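Local coordinates for protein major extracellular endoglucanase (Xanthomonas campestris pv. campestris, PDB 4TUF) that hydrolyses internal beta-1,4-glucosidic linkages in cellulose, lichenin and cereal beta-D-glucans through its family 5 glycoside hydrolase catalytic domain, the part present here, at residues Q294-N307 / Q334-T346. Numbering follows the deposited sequence.
Sequences QDALVKYLRSKGIN and QDKMTLLRTLWGT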
loop_
_atom_site.group_PDB
_atom_site.type_symbol
_atom_site.label_atom_id
_atom_site.label_comp_id
_atom_site.label_asym_id
_atom_site.label_seq_id
_atom_site.Cartn_x
_atom_site.Cartn_y
_atom_site.Cartn_z
ATOM N N GLN A 294 10.431 -1.188 -14.803
ATOM C CA GLN A 294 8.996 -1.404 -14.618
ATOM C C GLN A 294 8.487 -2.485 -15.560
ATOM O O GLN A 294 7.677 -3.323 -15.166
ATOM C CB GLN A 294 8.206 -0.105 -14.829
ATOM C CG GLN A 294 8.457 0.942 -13.756
ATOM C CD GLN A 294 7.335 1.952 -13.626
ATOM O OE1 GLN A 294 6.160 1.615 -13.762
ATOM N NE2 GLN A 294 7.697 3.201 -13.358
ATOM N N ASP A 295 8.965 -2.461 -16.802
ATOM C CA ASP A 295 8.590 -3.472 -17.780
ATOM C C ASP A 295 8.956 -4.868 -17.289
ATOM O O ASP A 295 8.138 -5.785 -17.347
ATOM C CB ASP A 295 9.264 -3.199 -19.125
ATOM C CG ASP A 295 8.625 -2.049 -19.879
ATOM O OD1 ASP A 295 7.432 -1.763 -19.645
ATOM O OD2 ASP A 295 9.316 -1.440 -20.721
ATOM N N ALA A 296 10.181 -5.019 -16.791
ATOM C CA ALA A 296 10.676 -6.313 -16.323
ATOM C C ALA A 296 9.920 -6.816 -15.094
ATOM O O ALA A 296 9.670 -8.017 -14.964
ATOM C CB ALA A 296 12.163 -6.226 -16.020
ATOM N N LEU A 297 9.568 -5.900 -14.193
ATOM C CA LEU A 297 8.820 -6.257 -12.991
ATOM C C LEU A 297 7.457 -6.828 -13.356
ATOM O O LEU A 297 7.029 -7.838 -12.796
ATOM C CB LEU A 297 8.653 -5.050 -12.070
ATOM C CG LEU A 297 7.795 -5.301 -10.822
ATOM C CD1 LEU A 297 8.402 -6.398 -9.958
ATOM C CD2 LEU A 297 7.598 -4.028 -10.000
ATOM N N VAL A 298 6.784 -6.181 -14.303
ATOM C CA VAL A 298 5.483 -6.648 -14.770
ATOM C C VAL A 298 5.610 -8.033 -15.404
ATOM O O VAL A 298 4.826 -8.934 -15.107
ATOM C CB VAL A 298 4.860 -5.659 -15.774
ATOM C CG1 VAL A 298 3.659 -6.280 -16.467
ATOM C CG2 VAL A 298 4.467 -4.369 -15.060
ATOM N N LYS A 299 6.615 -8.201 -16.258
ATOM C CA LYS A 299 6.894 -9.494 -16.876
ATOM C C LYS A 299 7.110 -10.578 -15.816
ATOM O O LYS A 299 6.611 -11.696 -15.949
ATOM C CB LYS A 299 8.117 -9.392 -17.793
ATOM C CG LYS A 299 8.445 -10.662 -18.573
ATOM C CD LYS A 299 9.833 -10.563 -19.205
ATOM C CE LYS A 299 10.208 -11.836 -19.944
ATOM N NZ LYS A 299 9.406 -12.022 -21.191
ATOM N N TYR A 300 7.838 -10.238 -14.756
ATOM C CA TYR A 300 8.115 -11.187 -13.679
ATOM C C TYR A 300 6.871 -11.476 -12.842
ATOM O O TYR A 300 6.618 -12.622 -12.473
ATOM C CB TYR A 300 9.240 -10.669 -12.782
ATOM C CG TYR A 300 9.421 -11.466 -11.515
ATOM C CD1 TYR A 300 10.107 -12.675 -11.524
ATOM C CD2 TYR A 300 8.905 -11.014 -10.305
ATOM C CE1 TYR A 300 10.271 -13.411 -10.368
ATOM C CE2 TYR A 300 9.064 -11.746 -9.141
ATOM C CZ TYR A 300 9.750 -12.942 -9.180
ATOM O OH TYR A 300 9.912 -13.673 -8.030
ATOM N N LEU A 301 6.101 -10.434 -12.539
ATOM C CA LEU A 301 4.860 -10.594 -11.790
ATOM C C LEU A 301 3.889 -11.525 -12.518
ATOM O O LEU A 301 3.333 -12.444 -11.912
ATOM C CB LEU A 301 4.203 -9.236 -11.544
ATOM C CG LEU A 301 4.856 -8.319 -10.509
ATOM C CD1 LEU A 301 4.153 -6.964 -10.468
ATOM C CD2 LEU A 301 4.846 -8.972 -9.142
ATOM N N ARG A 302 3.696 -11.287 -13.815
ATOM C CA ARG A 302 2.826 -12.127 -14.635
ATOM C C ARG A 302 3.249 -13.595 -14.564
ATOM O O ARG A 302 2.407 -14.494 -14.523
ATOM C CB ARG A 302 2.835 -11.658 -16.094
ATOM C CG ARG A 302 2.273 -10.257 -16.337
ATOM C CD ARG A 302 0.763 -10.269 -16.495
ATOM N NE ARG A 302 0.341 -11.140 -17.589
ATOM C CZ ARG A 302 -0.924 -11.465 -17.841
ATOM N NH1 ARG A 302 -1.903 -10.991 -17.076
ATOM N NH2 ARG A 302 -1.209 -12.270 -18.857
ATOM N N SER A 303 4.558 -13.830 -14.535
ATOM C CA SER A 303 5.099 -15.185 -14.538
ATOM C C SER A 303 4.906 -15.884 -13.190
ATOM O O SER A 303 4.861 -17.113 -13.116
ATOM C CB SER A 303 6.584 -15.163 -14.905
ATOM O OG SER A 303 7.373 -14.673 -13.836
ATOM N N LYS A 304 4.796 -15.098 -12.122
ATOM C CA LYS A 304 4.566 -15.656 -10.796
ATOM C C LYS A 304 3.071 -15.810 -10.517
ATOM O O LYS A 304 2.671 -16.117 -9.396
ATOM C CB LYS A 304 5.217 -14.779 -9.721
ATOM C CG LYS A 304 6.738 -14.753 -9.773
ATOM C CD LYS A 304 7.341 -16.147 -9.618
ATOM C CE LYS A 304 7.110 -16.713 -8.220
ATOM N NZ LYS A 304 7.697 -18.081 -8.068
ATOM N N GLY A 305 2.251 -15.593 -11.543
ATOM C CA GLY A 305 0.812 -15.736 -11.419
ATOM C C GLY A 305 0.165 -14.548 -10.734
ATOM O O GLY A 305 -0.974 -14.630 -10.274
ATOM N N ILE A 306 0.897 -13.439 -10.674
ATOM C CA ILE A 306 0.419 -12.225 -10.027
ATOM C C ILE A 306 -0.035 -11.183 -11.040
ATOM O O ILE A 306 0.757 -10.729 -11.860
ATOM C CB ILE A 306 1.511 -11.599 -9.150
ATOM C CG1 ILE A 306 2.060 -12.628 -8.157
ATOM C CG2 ILE A 306 0.976 -10.357 -8.448
ATOM C CD1 ILE A 306 3.257 -12.128 -7.368
ATOM N N ASN A 307 -1.305 -10.797 -10.984
ATOM C CA ASN A 307 -1.813 -9.765 -11.885
ATOM C C ASN A 307 -2.583 -8.680 -11.138
ATOM O O ASN A 307 -3.590 -8.163 -11.629
ATOM C CB ASN A 307 -2.691 -10.388 -12.983
ATOM C CG ASN A 307 -3.870 -11.174 -12.433
ATOM O OD1 ASN A 307 -4.224 -11.065 -11.259
ATOM N ND2 ASN A 307 -4.493 -11.969 -13.294
ATOM N N GLN A 334 -0.362 7.934 -20.254
ATOM C CA GLN A 334 -0.907 6.796 -20.986
ATOM C C GLN A 334 0.007 5.567 -21.012
ATOM O O GLN A 334 -0.474 4.433 -21.045
ATOM C CB GLN A 334 -1.232 7.219 -22.417
ATOM C CG GLN A 334 -2.166 8.414 -22.505
ATOM C CD GLN A 334 -3.581 8.079 -22.088
ATOM O OE1 GLN A 334 -4.037 6.949 -22.251
ATOM N NE2 GLN A 334 -4.285 9.062 -21.542
ATOM N N ASP A 335 1.320 5.782 -21.013
ATOM C CA ASP A 335 2.249 4.658 -21.061
ATOM C C ASP A 335 2.226 3.894 -19.740
ATOM O O ASP A 335 2.318 2.666 -19.717
ATOM C CB ASP A 335 3.672 5.123 -21.397
ATOM C CG ASP A 335 4.081 6.376 -20.642
ATOM O OD1 ASP A 335 3.384 6.765 -19.678
ATOM O OD2 ASP A 335 5.115 6.973 -21.017
ATOM N N LYS A 336 2.094 4.629 -18.642
ATOM C CA LYS A 336 1.940 4.012 -17.339
ATOM C C LYS A 336 0.661 3.182 -17.286
ATOM O O LYS A 336 0.650 2.089 -16.717
ATOM C CB LYS A 336 1.934 5.071 -16.236
ATOM C CG LYS A 336 3.320 5.525 -15.806
ATOM C CD LYS A 336 3.242 6.426 -14.592
ATOM C CE LYS A 336 4.616 6.903 -14.165
ATOM N NZ LYS A 336 4.533 7.807 -12.983
ATOM N N MET A 337 -0.411 3.695 -17.887
ATOM C CA MET A 337 -1.670 2.958 -17.914
ATOM C C MET A 337 -1.588 1.713 -18.798
ATOM O O MET A 337 -2.187 0.685 -18.486
ATOM C CB MET A 337 -2.821 3.857 -18.377
ATOM C CG MET A 337 -3.311 4.824 -17.309
ATOM S SD MET A 337 -3.453 4.074 -15.662
ATOM C CE MET A 337 -4.743 2.862 -15.931
ATOM N N THR A 338 -0.839 1.797 -19.892
ATOM C CA THR A 338 -0.695 0.657 -20.789
ATOM C C THR A 338 0.117 -0.444 -20.108
ATOM O O THR A 338 -0.127 -1.631 -20.319
ATOM C CB THR A 338 -0.039 1.073 -22.117
ATOM O OG1 THR A 338 -0.871 2.044 -22.765
ATOM C CG2 THR A 338 0.134 -0.123 -23.040
ATOM N N LEU A 339 1.066 -0.041 -19.271
ATOM C CA LEU A 339 1.860 -0.986 -18.487
ATOM C C LEU A 339 1.006 -1.724 -17.456
ATOM O O LEU A 339 1.132 -2.935 -17.280
ATOM C CB LEU A 339 3.005 -0.263 -17.780
ATOM C CG LEU A 339 3.907 -1.120 -16.892
ATOM C CD1 LEU A 339 4.873 -1.937 -17.736
ATOM C CD2 LEU A 339 4.653 -0.249 -15.899
ATOM N N LEU A 340 0.144 -0.982 -16.771
ATOM C CA LEU A 340 -0.713 -1.565 -15.749
ATOM C C LEU A 340 -1.743 -2.519 -16.354
ATOM O O LEU A 340 -2.007 -3.583 -15.794
ATOM C CB LEU A 340 -1.411 -0.464 -14.947
ATOM C CG LEU A 340 -0.508 0.319 -13.991
ATOM C CD1 LEU A 340 -1.220 1.545 -13.468
ATOM C CD2 LEU A 340 -0.072 -0.563 -12.837
ATOM N N ARG A 341 -2.319 -2.150 -17.494
ATOM C CA ARG A 341 -3.313 -3.011 -18.128
ATOM C C ARG A 341 -2.664 -4.305 -18.598
ATOM O O ARG A 341 -3.297 -5.360 -18.604
ATOM C CB ARG A 341 -3.999 -2.293 -19.288
ATOM C CG ARG A 341 -4.805 -1.089 -18.831
ATOM C CD ARG A 341 -5.691 -0.524 -19.921
ATOM N NE ARG A 341 -6.377 0.686 -19.471
ATOM C CZ ARG A 341 -6.050 1.919 -19.847
ATOM N NH1 ARG A 341 -5.051 2.119 -20.698
ATOM N NH2 ARG A 341 -6.732 2.951 -19.378
ATOM N N THR A 342 -1.393 -4.216 -18.973
ATOM C CA THR A 342 -0.615 -5.395 -19.317
ATOM C C THR A 342 -0.514 -6.321 -18.112
ATOM O O THR A 342 -0.758 -7.519 -18.220
ATOM C CB THR A 342 0.791 -5.014 -19.805
ATOM O OG1 THR A 342 0.695 -4.425 -21.107
ATOM C CG2 THR A 342 1.693 -6.244 -19.873
ATOM N N LEU A 343 -0.163 -5.749 -16.964
ATOM C CA LEU A 343 -0.096 -6.492 -15.711
ATOM C C LEU A 343 -1.446 -7.107 -15.351
ATOM O O LEU A 343 -1.521 -8.273 -14.968
ATOM C CB LEU A 343 0.381 -5.585 -14.573
ATOM C CG LEU A 343 0.365 -6.202 -13.171
ATOM C CD1 LEU A 343 1.392 -7.320 -13.063
ATOM C CD2 LEU A 343 0.593 -5.148 -12.098
ATOM N N TRP A 344 -2.507 -6.318 -15.486
ATOM C CA TRP A 344 -3.853 -6.754 -15.115
ATOM C C TRP A 344 -4.419 -7.834 -16.039
ATOM O O TRP A 344 -5.327 -8.571 -15.652
ATOM C CB TRP A 344 -4.811 -5.566 -15.102
ATOM C CG TRP A 344 -4.457 -4.487 -14.132
ATOM C CD1 TRP A 344 -3.634 -4.589 -13.045
ATOM C CD2 TRP A 344 -4.914 -3.128 -14.164
ATOM N NE1 TRP A 344 -3.555 -3.378 -12.397
ATOM C CE2 TRP A 344 -4.329 -2.464 -13.066
ATOM C CE3 TRP A 344 -5.762 -2.408 -15.016
ATOM C CZ2 TRP A 344 -4.567 -1.114 -12.798
ATOM C CZ3 TRP A 344 -6.000 -1.068 -14.746
ATOM C CH2 TRP A 344 -5.404 -0.436 -13.646
ATOM N N GLY A 345 -3.896 -7.921 -17.261
ATOM C CA GLY A 345 -4.401 -8.875 -18.234
ATOM C C GLY A 345 -5.632 -8.344 -18.946
ATOM O O GLY A 345 -6.558 -9.095 -19.265
ATOM N N THR A 346 -5.634 -7.038 -19.197
ATOM C CA THR A 346 -6.776 -6.357 -19.799
ATOM C C THR A 346 -6.376 -5.568 -21.049
ATOM O O THR A 346 -6.062 -6.143 -22.093
ATOM C CB THR A 346 -7.445 -5.396 -18.790
ATOM O OG1 THR A 346 -6.474 -4.460 -18.302
ATOM C CG2 THR A 346 -8.030 -6.169 -17.611
#
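Val298, Leu339 and Leu343 form the apolar centre between helices 294-303 and 334-344. The two branches of Val298 divide the work. Val298 CG2 lies 3.6 Å from Leu339 CD1, and Val298 CG1 lies 3.8 Å from Leu343 CB, with Thr342 CG2 close by. The CB bond of Leu343 points away overall, although CB itself touches Val298. With CG anti to the backbone N (chi1 174°), Leu343 CD1 still comes within 3.7 Å of Leu301 CB. Phe279 of strand 276-280 also touches Leu343, and Leu276 touches Leu301.

Toward the start of the 294-307 segment, the methyls of Leu339 meet polar groups. Leu339 CD1 faces the carboxylate of Asp295. Leu339 CD2 meets OE1 of Gln294, whose side chain crosses at about a right angle. These polar ends are bonded elsewhere: Asp295 to Tyr283 and Lys291, Gln294 OE1 to Tyr311 and NE2 to Asp290.

At the C-terminal end Arg302 bends at chi2 and chi3 and reaches over the end of helix 334-344. Arg302 NH1 gives a weak hydrogen bond to Leu343 O, 3.5 Å away but fairly straight at 159°. Leu343 O lies near the guanidinium plane, while Thr342 O sits over one face. Asn307 CB packs against the same Leu343 O. Both helices end in Schellman motifs, at Gly305 and Gly345. Close to these ends, Gln18 NE2 bonds to both Asn307 O and Trp344 O.

The helix segments run nearly parallel, at 13° and 9.6 Å between axes, as neighbours in the outer layer of the TIM barrel. Apolar side chains carry the middle of the contact; the bent Arg302 side chain brings a positive group to the C-terminus of helix 334-344, where it probably complements the helix dipole.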